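Local coordinates for protein predicted component of a thermophile-specific DNA repair system, contains a RAMP domain (Methanopyrus kandleri, PDB 4N0L) that binds crRNA as the Csm3 RAMP protein of a type III-A CRISPR system, carries a zinc ion, and is probably an RNA endonuclease in antiviral defence, at residues 52-57 with 255-260; 70-75 with 106-111; 85-90 with 122-127; 118-123 with 170-175. One frame throughout, in Å; residues are numbered along the deposited sequence.

Interaction 1 of 4, residues 52-57 with 255-260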
loop_
_atom_site.group_PDB
_atom_site.type_symbol
_atom_site.label_atom_id
_atom_site.label_comp_id
_atom_site.label_asym_id
_atom_site.label_seq_id
_atom_site.Cartn_x
_atom_site.Cartn_y
_atom_site.Cartn_z
ATOM N N SER A 52 -2.783 -2.943 8.434
ATOM C CA SER A 52 -1.960 -1.780 8.736
ATOM C C SER A 52 -0.473 -2.089 8.569
ATOM O O SER A 52 0.291 -1.239 8.114
ATOM C CB SER A 52 -2.241 -1.279 10.155
ATOM O OG SER A 52 -2.038 -2.304 11.113
ATOM N N SER A 53 -0.067 -3.308 8.919
ATOM C CA SER A 53 1.329 -3.713 8.750
ATOM C C SER A 53 1.712 -3.795 7.274
ATOM O O SER A 53 2.793 -3.353 6.884
ATOM C CB SER A 53 1.595 -5.056 9.434
ATOM O OG SER A 53 1.437 -4.960 10.840
ATOM N N LEU A 54 0.820 -4.348 6.456
ATOM C CA LEU A 54 1.052 -4.417 5.017
ATOM C C LEU A 54 1.153 -3.013 4.437
ATOM O O LEU A 54 2.060 -2.711 3.662
ATOM C CB LEU A 54 -0.060 -5.200 4.318
ATOM C CG LEU A 54 0.031 -6.727 4.348
ATOM C CD1 LEU A 54 -1.293 -7.346 3.929
ATOM C CD2 LEU A 54 1.163 -7.226 3.460
ATOM N N LYS A 55 0.209 -2.160 4.818
ATOM C CA LYS A 55 0.193 -0.781 4.355
ATOM C C LYS A 55 1.460 -0.038 4.778
ATOM O O LYS A 55 2.117 0.598 3.953
ATOM C CB LYS A 55 -1.054 -0.070 4.887
ATOM C CG LYS A 55 -1.338 1.291 4.271
ATOM C CD LYS A 55 -1.896 2.225 5.329
ATOM C CE LYS A 55 -1.990 3.651 4.832
ATOM N NZ LYS A 55 -2.306 4.568 5.959
ATOM N N GLY A 56 1.807 -0.136 6.058
ATOM C CA GLY A 56 3.015 0.478 6.577
ATOM C C GLY A 56 4.256 0.042 5.821
ATOM O O GLY A 56 5.100 0.863 5.463
ATOM N N ARG A 57 4.359 -1.260 5.571
ATOM C CA ARG A 57 5.511 -1.812 4.872
ATOM C C ARG A 57 5.553 -1.332 3.424
ATOM O O ARG A 57 6.604 -0.916 2.933
ATOM C CB ARG A 57 5.489 -3.342 4.931
ATOM C CG ARG A 57 6.643 -4.020 4.206
ATOM C CD ARG A 57 7.988 -3.681 4.828
ATOM N NE ARG A 57 9.066 -4.455 4.221
ATOM C CZ ARG A 57 10.354 -4.131 4.286
ATOM N NH1 ARG A 57 10.734 -3.035 4.928
ATOM N NH2 ARG A 57 11.263 -4.898 3.700
ATOM N N GLN A 255 11.513 -7.294 -1.418
ATOM C CA GLN A 255 12.249 -6.993 -0.193
ATOM C C GLN A 255 11.638 -7.606 1.070
ATOM O O GLN A 255 12.225 -7.514 2.146
ATOM C CB GLN A 255 12.372 -5.474 -0.030
ATOM C CG GLN A 255 13.359 -4.832 -1.003
ATOM C CD GLN A 255 13.322 -3.314 -0.967
ATOM O OE1 GLN A 255 12.752 -2.673 -1.851
ATOM N NE2 GLN A 255 13.941 -2.731 0.055
ATOM N N GLY A 256 10.466 -8.222 0.946
ATOM C CA GLY A 256 9.844 -8.902 2.074
ATOM C C GLY A 256 8.804 -8.066 2.802
ATOM O O GLY A 256 8.913 -6.837 2.850
ATOM N N ILE A 257 7.800 -8.727 3.375
ATOM C CA ILE A 257 6.791 -8.040 4.182
ATOM C C ILE A 257 7.386 -7.542 5.491
ATOM O O ILE A 257 6.818 -6.675 6.155
ATOM C CB ILE A 257 5.586 -8.948 4.502
ATOM C CG1 ILE A 257 6.064 -10.252 5.144
ATOM C CG2 ILE A 257 4.783 -9.241 3.250
ATOM C CD1 ILE A 257 4.943 -11.205 5.500
ATOM N N GLY A 258 8.529 -8.107 5.859
ATOM C CA GLY A 258 9.248 -7.691 7.045
ATOM C C GLY A 258 10.725 -7.644 6.725
ATOM O O GLY A 258 11.117 -7.752 5.561
ATOM N N HIS A 259 11.553 -7.491 7.753
ATOM C CA HIS A 259 12.993 -7.441 7.548
ATOM C C HIS A 259 13.748 -7.723 8.837
ATOM O O HIS A 259 13.254 -7.460 9.934
ATOM C CB HIS A 259 13.416 -6.076 6.991
ATOM C CG HIS A 259 13.171 -4.938 7.932
ATOM N ND1 HIS A 259 14.075 -4.572 8.906
ATOM C CD2 HIS A 259 12.125 -4.088 8.052
ATOM C CE1 HIS A 259 13.598 -3.543 9.584
ATOM N NE2 HIS A 259 12.414 -3.230 9.086
ATOM N N SER A 260 14.945 -8.275 8.692
ATOM C CA SER A 260 15.890 -8.346 9.794
ATOM C C SER A 260 16.807 -7.135 9.698
ATOM O O SER A 260 16.527 -6.202 8.947
ATOM C CB SER A 260 16.686 -9.654 9.757
ATOM O OG SER A 260 17.415 -9.777 8.549
#
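R57 on helix 51-69 reaches the backbone that leaves helix 238-255, and its CA comes closest to that of I257, 6.4 Å away. At G256 the chain quits the helix with positive phi and turns into strand 258-259. The R57 side chain starts with CG anti to the backbone N (chi1 179°) and bends at chi2. This lays CG and CD against the carbonyl of I257, with CG 3.3 Å from I257 O. NE then gives a nearly straight hydrogen bond to G256 O (2.8 Å, N-H...O 163°), and that oxygen lies in the guanidinium plane. NH2 adds two weak bonds, one to Q255 O (3.2 Å) and one to the same G256 O. The carbonyl carbon of G258 sits over one face of the guanidinium. H259 approaches NH1 obliquely, with CD2 3.6 Å from it. L54 touches I257 through methyls, CD2 to CG2 at 4.1 Å. H259 ND1 is turned to its own neighbour, S260 O. The contact therefore pairs a cation with backbone carbonyls at and just past a helix C terminus, where the helix dipole probably favours a positive charge.

Interaction 2 of 4, residues 70-75 with 106-111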
loop_
_atom_site.group_PDB
_atom_site.type_symbol
_atom_site.label_atom_id
_atom_site.label_comp_id
_atom_site.label_asym_id
_atom_site.label_seq_id
_atom_site.Cartn_x
_atom_site.Cartn_y
_atom_site.Cartn_z
ATOM N N ARG A 70 13.982 9.487 -8.176
ATOM C CA ARG A 70 14.094 10.887 -8.570
ATOM C C ARG A 70 15.403 11.500 -8.084
ATOM O O ARG A 70 15.609 12.710 -8.196
ATOM C CB ARG A 70 12.905 11.691 -8.048
ATOM C CG ARG A 70 11.617 11.432 -8.807
ATOM C CD ARG A 70 10.456 12.170 -8.181
ATOM N NE ARG A 70 9.301 12.218 -9.070
ATOM C CZ ARG A 70 9.022 13.234 -9.882
ATOM N NH1 ARG A 70 9.808 14.301 -9.906
ATOM N NH2 ARG A 70 7.949 13.188 -10.658
ATOM N N GLU A 71 16.278 10.647 -7.554
ATOM C CA GLU A 71 17.579 11.059 -7.030
ATOM C C GLU A 71 17.471 12.257 -6.091
ATOM O O GLU A 71 18.158 13.263 -6.264
ATOM C CB GLU A 71 18.528 11.380 -8.187
ATOM C CG GLU A 71 18.714 10.224 -9.157
ATOM C CD GLU A 71 19.641 10.566 -10.306
ATOM O OE1 GLU A 71 19.253 11.393 -11.160
ATOM O OE2 GLU A 71 20.755 10.006 -10.360
ATOM N N ILE A 72 16.607 12.131 -5.093
ATOM C CA ILE A 72 16.416 13.177 -4.102
ATOM C C ILE A 72 17.216 12.858 -2.850
ATOM O O ILE A 72 17.101 11.763 -2.301
ATOM C CB ILE A 72 14.927 13.337 -3.731
ATOM C CG1 ILE A 72 14.090 13.595 -4.985
ATOM C CG2 ILE A 72 14.742 14.447 -2.702
ATOM C CD1 ILE A 72 12.601 13.575 -4.734
ATOM N N GLU A 73 18.053 13.796 -2.417
ATOM C CA GLU A 73 18.800 13.640 -1.173
ATOM C C GLU A 73 17.838 13.478 -0.001
ATOM O O GLU A 73 16.861 14.221 0.110
ATOM C CB GLU A 73 19.724 14.839 -0.939
ATOM C CG GLU A 73 21.020 14.804 -1.733
ATOM C CD GLU A 73 22.214 14.406 -0.884
ATOM O OE1 GLU A 73 22.078 13.481 -0.056
ATOM O OE2 GLU A 73 23.285 15.028 -1.038
ATOM N N PRO A 74 18.108 12.501 0.879
ATOM C CA PRO A 74 17.225 12.176 2.008
ATOM C C PRO A 74 16.933 13.344 2.957
ATOM O O PRO A 74 15.844 13.382 3.535
ATOM C CB PRO A 74 17.986 11.058 2.739
ATOM C CG PRO A 74 19.377 11.076 2.186
ATOM C CD PRO A 74 19.257 11.586 0.792
ATOM N N ASP A 75 17.868 14.277 3.109
ATOM C CA ASP A 75 17.619 15.473 3.912
ATOM C C ASP A 75 16.416 16.253 3.382
ATOM O O ASP A 75 15.562 16.691 4.149
ATOM C CB ASP A 75 18.854 16.374 3.946
ATOM C CG ASP A 75 19.916 15.875 4.908
ATOM O OD1 ASP A 75 19.666 14.875 5.615
ATOM O OD2 ASP A 75 21.001 16.493 4.966
ATOM N N ASP A 106 10.021 23.771 -7.722
ATOM C CA ASP A 106 9.144 22.671 -7.347
ATOM C C ASP A 106 9.871 21.660 -6.469
ATOM O O ASP A 106 10.975 21.227 -6.804
ATOM C CB ASP A 106 8.595 21.969 -8.592
ATOM C CG ASP A 106 7.700 22.867 -9.424
ATOM O OD1 ASP A 106 6.898 23.625 -8.838
ATOM O OD2 ASP A 106 7.801 22.813 -10.668
ATOM N N PRO A 107 9.261 21.299 -5.328
ATOM C CA PRO A 107 9.747 20.166 -4.534
ATOM C C PRO A 107 9.889 18.936 -5.424
ATOM O O PRO A 107 8.941 18.592 -6.129
ATOM C CB PRO A 107 8.655 19.975 -3.479
ATOM C CG PRO A 107 7.996 21.313 -3.368
ATOM C CD PRO A 107 8.075 21.937 -4.731
ATOM N N PRO A 108 11.062 18.287 -5.402
ATOM C CA PRO A 108 11.389 17.268 -6.405
ATOM C C PRO A 108 10.586 15.971 -6.272
ATOM O O PRO A 108 10.616 15.152 -7.191
ATOM C CB PRO A 108 12.878 17.007 -6.155
ATOM C CG PRO A 108 13.074 17.332 -4.719
ATOM C CD PRO A 108 12.150 18.477 -4.427
ATOM N N TRP A 109 9.876 15.792 -5.163
ATOM C CA TRP A 109 9.104 14.572 -4.946
ATOM C C TRP A 109 7.664 14.749 -5.412
ATOM O O TRP A 109 6.801 13.922 -5.120
ATOM C CB TRP A 109 9.123 14.169 -3.471
ATOM C CG TRP A 109 8.435 15.149 -2.573
ATOM C CD1 TRP A 109 7.104 15.190 -2.271
ATOM C CD2 TRP A 109 9.043 16.225 -1.849
ATOM N NE1 TRP A 109 6.845 16.230 -1.410
ATOM C CE2 TRP A 109 8.019 16.879 -1.136
ATOM C CE3 TRP A 109 10.353 16.700 -1.738
ATOM C CZ2 TRP A 109 8.266 17.983 -0.322
ATOM C CZ3 TRP A 109 10.595 17.796 -0.930
ATOM C CH2 TRP A 109 9.556 18.425 -0.232
ATOM N N LEU A 110 7.409 15.836 -6.131
ATOM C CA LEU A 110 6.065 16.128 -6.606
ATOM C C LEU A 110 5.882 15.658 -8.050
ATOM O O LEU A 110 6.818 15.708 -8.848
ATOM C CB LEU A 110 5.785 17.629 -6.495
ATOM C CG LEU A 110 5.408 18.148 -5.103
ATOM C CD1 LEU A 110 4.833 19.558 -5.180
ATOM C CD2 LEU A 110 4.439 17.205 -4.415
ATOM N N GLU A 111 4.682 15.187 -8.377
ATOM C CA GLU A 111 4.338 14.845 -9.756
ATOM C C GLU A 111 2.970 15.417 -10.104
ATOM O O GLU A 111 1.971 15.079 -9.466
ATOM C CB GLU A 111 4.350 13.329 -9.972
ATOM C CG GLU A 111 4.143 12.922 -11.427
ATOM C CD GLU A 111 4.317 11.431 -11.656
ATOM O OE1 GLU A 111 3.487 10.651 -11.143
ATOM O OE2 GLU A 111 5.282 11.041 -12.348
#
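R70 runs out over the turn P107-L110, and its chain is extended from CG to NE. CB points toward the turn. CG stays at the margin, about 4.2 Å from P108 O, while CD comes to 3.1 Å from that oxygen. Beyond NE, the guanidinium meets two carbonyl oxygens. NH1 makes a weak hydrogen bond to P108 O (3.0 Å, N-H...O 125°). L110 O lies over one face of the group. NH2 passes E111 CB at 3.7 Å and forms a long salt bridge to E111 OE2 (3.8 Å). OE2 lies at the edge of the guanidinium, in its plane, and the carboxylate plane is turned 75° from it. E111 OE1 is held by Y244. The turn is type I, and its backbone bond runs from L110 N to P107 O. I72 supplies the apolar part: its CD1 meets P108 CB and W109 CB, both at 3.7 Å. Between R70 and I72, E71 with positive phi is the C-prime residue of a Schellman motif that ends helix 51-69. The contact thus joins the link from helix 51-69 to helix 74-78 with the loop between helices 93-99 and 116-121. From that loop W109 touches V76 and F77 of helix 74-78 and the zinc ligands C88 and C115, and its ring meets that of H86 edge-to-face.

Interaction 3 of 4, residues 85-90 with 122-127. With ZN (zinc ion), chain C.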
loop_
_atom_site.group_PDB
_atom_site.type_symbol
_atom_site.label_atom_id
_atom_site.label_comp_id
_atom_site.label_asym_id
_atom_site.label_seq_id
_atom_site.Cartn_x
_atom_site.Cartn_y
_atom_site.Cartn_z
ATOM N N ARG A 85 9.593 7.841 7.178
ATOM C CA ARG A 85 8.287 8.478 7.329
ATOM C C ARG A 85 8.234 9.871 6.705
ATOM O O ARG A 85 8.100 10.872 7.411
ATOM C CB ARG A 85 7.906 8.558 8.811
ATOM N N HIS A 86 8.353 9.935 5.382
ATOM C CA HIS A 86 8.114 11.181 4.667
ATOM C C HIS A 86 6.647 11.547 4.779
ATOM O O HIS A 86 5.774 10.735 4.470
ATOM C CB HIS A 86 8.515 11.074 3.193
ATOM C CG HIS A 86 7.830 12.073 2.304
ATOM N ND1 HIS A 86 8.410 13.268 1.945
ATOM C CD2 HIS A 86 6.618 12.044 1.695
ATOM C CE1 HIS A 86 7.583 13.940 1.159
ATOM N NE2 HIS A 86 6.490 13.218 0.993
ATOM N N GLU A 87 6.375 12.761 5.241
ATOM C CA GLU A 87 5.009 13.262 5.281
ATOM C C GLU A 87 4.954 14.711 4.821
ATOM O O GLU A 87 5.640 15.571 5.373
ATOM C CB GLU A 87 4.429 13.127 6.690
ATOM C CG GLU A 87 4.152 11.696 7.113
ATOM C CD GLU A 87 3.684 11.596 8.548
ATOM O OE1 GLU A 87 4.496 11.856 9.460
ATOM O OE2 GLU A 87 2.502 11.256 8.765
ATOM N N CYS A 88 4.143 14.977 3.803
ATOM C CA CYS A 88 3.939 16.340 3.329
ATOM C C CYS A 88 2.453 16.590 3.120
ATOM O O CYS A 88 1.648 15.657 3.166
ATOM C CB CYS A 88 4.709 16.598 2.033
ATOM S SG CYS A 88 3.947 15.889 0.557
ATOM N N GLY A 89 2.089 17.845 2.883
ATOM C CA GLY A 89 0.693 18.199 2.717
ATOM C C GLY A 89 0.306 18.412 1.268
ATOM O O GLY A 89 -0.831 18.771 0.973
ATOM N N PHE A 90 1.246 18.181 0.357
ATOM C CA PHE A 90 0.968 18.316 -1.069
ATOM C C PHE A 90 0.157 17.116 -1.555
ATOM O O PHE A 90 0.624 16.335 -2.389
ATOM C CB PHE A 90 2.269 18.429 -1.867
ATOM C CG PHE A 90 3.050 19.682 -1.586
ATOM C CD1 PHE A 90 2.735 20.871 -2.224
ATOM C CD2 PHE A 90 4.106 19.668 -0.687
ATOM C CE1 PHE A 90 3.457 22.026 -1.969
ATOM C CE2 PHE A 90 4.832 20.821 -0.425
ATOM C CZ PHE A 90 4.508 22.000 -1.067
ATOM N N GLY A 122 -1.488 8.222 2.757
ATOM C CA GLY A 122 -1.879 9.121 3.829
ATOM C C GLY A 122 -0.716 9.911 4.390
ATOM O O GLY A 122 0.447 9.597 4.126
ATOM N N SER A 123 -1.034 10.941 5.166
ATOM C CA SER A 123 -0.020 11.784 5.789
ATOM C C SER A 123 -0.632 12.567 6.943
ATOM O O SER A 123 -1.797 12.957 6.884
ATOM C CB SER A 123 0.596 12.736 4.763
ATOM O OG SER A 123 1.510 13.631 5.374
ATOM N N ALA A 124 0.153 12.792 7.993
ATOM C CA ALA A 124 -0.313 13.563 9.144
ATOM C C ALA A 124 -0.308 15.060 8.846
ATOM O O ALA A 124 -0.933 15.846 9.557
ATOM C CB ALA A 124 0.542 13.266 10.365
ATOM N N GLY A 125 0.405 15.444 7.792
ATOM C CA GLY A 125 0.533 16.838 7.409
ATOM C C GLY A 125 1.947 17.162 6.965
ATOM O O GLY A 125 2.558 16.391 6.221
ATOM N N ASP A 126 2.470 18.295 7.422
ATOM C CA ASP A 126 3.828 18.703 7.072
ATOM C C ASP A 126 4.829 18.103 8.058
ATOM O O ASP A 126 5.514 18.824 8.783
ATOM C CB ASP A 126 3.948 20.229 7.044
ATOM C CG ASP A 126 5.286 20.703 6.501
ATOM O OD1 ASP A 126 5.974 19.910 5.822
ATOM O OD2 ASP A 126 5.651 21.871 6.751
ATOM N N GLY A 127 4.898 16.774 8.079
ATOM C CA GLY A 127 5.767 16.058 8.993
ATOM C C GLY A 127 7.240 16.334 8.765
ATOM O O GLY A 127 8.027 16.361 9.711
HETATM ZN ZN ZN C . 4.515 13.531 0.567
HETATM O O HOH W 1 4.249 19.909 3.542
#
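The zinc-binding loop 85-90 lies against the loop that follows helix 116-121, and E87 and S123 carry much of the contact. CB of E87 points toward this second loop. CG stands anti to the carbonyl carbon (chi1 -70°) and the chain runs on extended, which takes the carboxylate to the backbone of A124. A124 N donates to E87 OE2 (2.9 Å, N-H...O 151°) and meets it from above the carboxylate plane. The methyl of A124 lies beside the same oxygen. S123 OG is set anti to its backbone N and packs 3.2 Å from E87 CB. It is also 3.0 Å from C88 O. The same OG accepts from G125 N (3.2 Å), which makes an ST turn of S123-G125.

The loop is one half of a zinc site made by three cysteines and one histidine. H86 NE2 binds the metal at 2.0 Å and C88 SG at 2.4 Å. C115, just before helix 116-121, and C118, within that helix, complete the site. H86 ND1 bonds to F77 O, and with the metal bond at NE2 this helps set the rotation of the imidazole. C88 SG also receives a weak bond from F90 N.

The loops run close enough for the CA atoms of C88 and D126 to stand 4.4 Å apart. D126 is the centre of an inverse gamma turn. Its OD1 accepts a weak bond from a water that in turn accepts from G89 N, while OD1 and OD2 are also bonded by F130 N and S131 N. G127 presents no side chain to E87, and its CA is 4.7 Å from that of E87.

Interaction 4 of 4, residues 118-123 with 170-175. With ZN (zinc ion), chain C.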
loop_
_atom_site.group_PDB
_atom_site.type_symbol
_atom_site.label_atom_id
_atom_site.label_comp_id
_atom_site.label_asym_id
_atom_site.label_seq_id
_atom_site.Cartn_x
_atom_site.Cartn_y
_atom_site.Cartn_z
ATOM N N CYS A 118 2.181 10.459 -0.125
ATOM C CA CYS A 118 1.239 10.947 0.875
ATOM C C CYS A 118 -0.223 10.879 0.417
ATOM O O CYS A 118 -1.110 10.604 1.224
ATOM C CB CYS A 118 1.610 12.376 1.284
ATOM S SG CYS A 118 3.192 12.496 2.181
ATOM N N ARG A 119 -0.482 11.131 -0.863
ATOM C CA ARG A 119 -1.860 11.113 -1.356
ATOM C C ARG A 119 -2.441 9.692 -1.365
ATOM O O ARG A 119 -3.651 9.506 -1.214
ATOM C CB ARG A 119 -1.944 11.735 -2.758
ATOM C CG ARG A 119 -1.616 10.780 -3.898
ATOM C CD ARG A 119 -1.298 11.514 -5.192
ATOM N NE ARG A 119 -1.112 10.579 -6.298
ATOM C CZ ARG A 119 -0.405 10.838 -7.394
ATOM N NH1 ARG A 119 0.189 12.016 -7.542
ATOM N NH2 ARG A 119 -0.294 9.916 -8.342
ATOM N N ILE A 120 -1.575 8.695 -1.533
ATOM C CA ILE A 120 -1.995 7.294 -1.563
ATOM C C ILE A 120 -1.996 6.662 -0.172
ATOM O O ILE A 120 -2.975 6.038 0.239
ATOM C CB ILE A 120 -1.087 6.451 -2.492
ATOM C CG1 ILE A 120 -1.268 6.872 -3.952
ATOM C CG2 ILE A 120 -1.386 4.967 -2.338
ATOM C CD1 ILE A 120 -0.226 6.289 -4.881
ATOM N N PHE A 121 -0.883 6.807 0.539
ATOM C CA PHE A 121 -0.700 6.120 1.812
ATOM C C PHE A 121 -0.976 7.025 3.018
ATOM O O PHE A 121 -0.718 6.648 4.162
ATOM C CB PHE A 121 0.714 5.545 1.892
ATOM C CG PHE A 121 0.997 4.489 0.854
ATOM C CD1 PHE A 121 0.587 3.178 1.042
ATOM C CD2 PHE A 121 1.682 4.809 -0.309
ATOM C CE1 PHE A 121 0.848 2.207 0.085
ATOM C CE2 PHE A 121 1.947 3.842 -1.268
ATOM C CZ PHE A 121 1.529 2.541 -1.072
ATOM N N GLY A 122 -1.488 8.222 2.757
ATOM C CA GLY A 122 -1.879 9.121 3.829
ATOM C C GLY A 122 -0.716 9.911 4.390
ATOM O O GLY A 122 0.447 9.597 4.126
ATOM N N SER A 123 -1.034 10.941 5.166
ATOM C CA SER A 123 -0.020 11.784 5.789
ATOM C C SER A 123 -0.632 12.567 6.943
ATOM O O SER A 123 -1.797 12.957 6.884
ATOM C CB SER A 123 0.596 12.736 4.763
ATOM O OG SER A 123 1.510 13.631 5.374
ATOM N N ALA A 170 -5.456 8.171 3.884
ATOM C CA ALA A 170 -4.943 7.300 2.830
ATOM C C ALA A 170 -6.031 6.892 1.845
ATOM O O ALA A 170 -7.163 6.614 2.241
ATOM C CB ALA A 170 -4.302 6.061 3.437
ATOM N N ARG A 171 -5.681 6.866 0.563
ATOM C CA ARG A 171 -6.583 6.380 -0.475
ATOM C C ARG A 171 -6.672 4.855 -0.490
ATOM O O ARG A 171 -7.605 4.288 -1.059
ATOM C CB ARG A 171 -6.145 6.889 -1.849
ATOM C CG ARG A 171 -6.597 8.307 -2.143
ATOM C CD ARG A 171 -6.032 8.822 -3.452
ATOM N NE ARG A 171 -6.229 10.263 -3.582
ATOM C CZ ARG A 171 -5.776 10.993 -4.595
ATOM N NH1 ARG A 171 -5.099 10.417 -5.578
ATOM N NH2 ARG A 171 -6.002 12.299 -4.627
ATOM N N VAL A 172 -5.697 4.189 0.124
ATOM C CA VAL A 172 -5.690 2.729 0.150
ATOM C C VAL A 172 -5.900 2.172 1.552
ATOM O O VAL A 172 -5.423 2.728 2.542
ATOM C CB VAL A 172 -4.375 2.147 -0.425
ATOM C CG1 VAL A 172 -4.245 2.477 -1.902
ATOM C CG2 VAL A 172 -3.168 2.646 0.359
ATOM N N ALA A 173 -6.640 1.072 1.622
ATOM C CA ALA A 173 -6.827 0.349 2.869
ATOM C C ALA A 173 -6.627 -1.142 2.633
ATOM O O ALA A 173 -7.185 -1.711 1.693
ATOM C CB ALA A 173 -8.206 0.621 3.446
ATOM N N PHE A 174 -5.826 -1.765 3.489
ATOM C CA PHE A 174 -5.559 -3.193 3.389
ATOM C C PHE A 174 -6.399 -3.961 4.396
ATOM O O PHE A 174 -6.418 -3.630 5.579
ATOM C CB PHE A 174 -4.076 -3.493 3.624
ATOM C CG PHE A 174 -3.172 -3.050 2.507
ATOM C CD1 PHE A 174 -2.577 -3.985 1.675
ATOM C CD2 PHE A 174 -2.912 -1.707 2.290
ATOM C CE1 PHE A 174 -1.741 -3.589 0.649
ATOM C CE2 PHE A 174 -2.079 -1.304 1.264
ATOM C CZ PHE A 174 -1.494 -2.247 0.442
ATOM N N ARG A 175 -7.101 -4.983 3.926
ATOM C CA ARG A 175 -7.848 -5.850 4.826
ATOM C C ARG A 175 -6.875 -6.763 5.556
ATOM O O ARG A 175 -5.842 -7.143 4.998
ATOM C CB ARG A 175 -8.875 -6.682 4.057
ATOM C CG ARG A 175 -9.946 -7.317 4.926
ATOM C CD ARG A 175 -11.189 -7.632 4.114
ATOM N NE ARG A 175 -12.196 -8.337 4.902
ATOM C CZ ARG A 175 -12.127 -9.628 5.208
ATOM N NH1 ARG A 175 -11.091 -10.347 4.802
ATOM N NH2 ARG A 175 -13.085 -10.196 5.927
HETATM ZN ZN ZN C . 4.515 13.531 0.567
#
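I120 O receives two backbone N-H groups, from R171, just before strand 172-174, and from V172, its first residue. R171 N is the nearer at 2.8 Å, but its bond is bent and weak (N-H...O 126°). V172 N is farther, at 3.3 Å, yet better directed, and lies in the carbonyl plane of I120. The A170 methyl touches the same oxygen, and also F121 C at 3.5 Å. CB of V172 points toward the helix. Its CG1 meets I120 CG2 at 3.8 Å, and its CG2 lies obliquely against the F121 ring at CD1, 3.9 Å away. I120 CG2 in turn sits over one face of that ring.

The edge strand 172-174 of the five-stranded antiparallel sheet, part of the RRM-like fold, is thus joined to the C-terminal end of helix 116-121. G122 leaves the helix there with positive phi, and its CA is 3.7 Å from that of A170. At the other end of the segment C118 SG binds the zinc ion at 2.3 Å, with H86, C88 and C115.

R171 extends from CG to NE alongside R119 O, with CG 3.3 Å from that oxygen. R119 CG lies over one face of the R171 guanidinium, and the two guanidinium planes are 30° apart. Both arginines are paired with D241 of helix 238-255, and R171 has further salt bridges to E233 and E237. These acids probably offset the charge of the two neighbouring groups.

How the interactions relate
Helix 51-69 opens interaction 1, which closes at the end of helix 238-255 and in strand 258-259, so the other three contacts nest inside its loop. The chain then enters interaction 2 at the end of helix 51-69 and interaction 3 at 85-90. Interaction 2 closes at 106-111 and interaction 3 at 122-127, so these two cross. Interaction 4 starts at 118-123, sharing G122 and S123 with interaction 3, and closes at 170-175. Interactions 3 and 4 both include zinc ligands, and W109 of interaction 2 packs on C88 and H86. K55 of interaction 1 touches F121, A170 and F174 of interaction 4. Together they tie the helical, zinc-bearing part to the edge of the sheet.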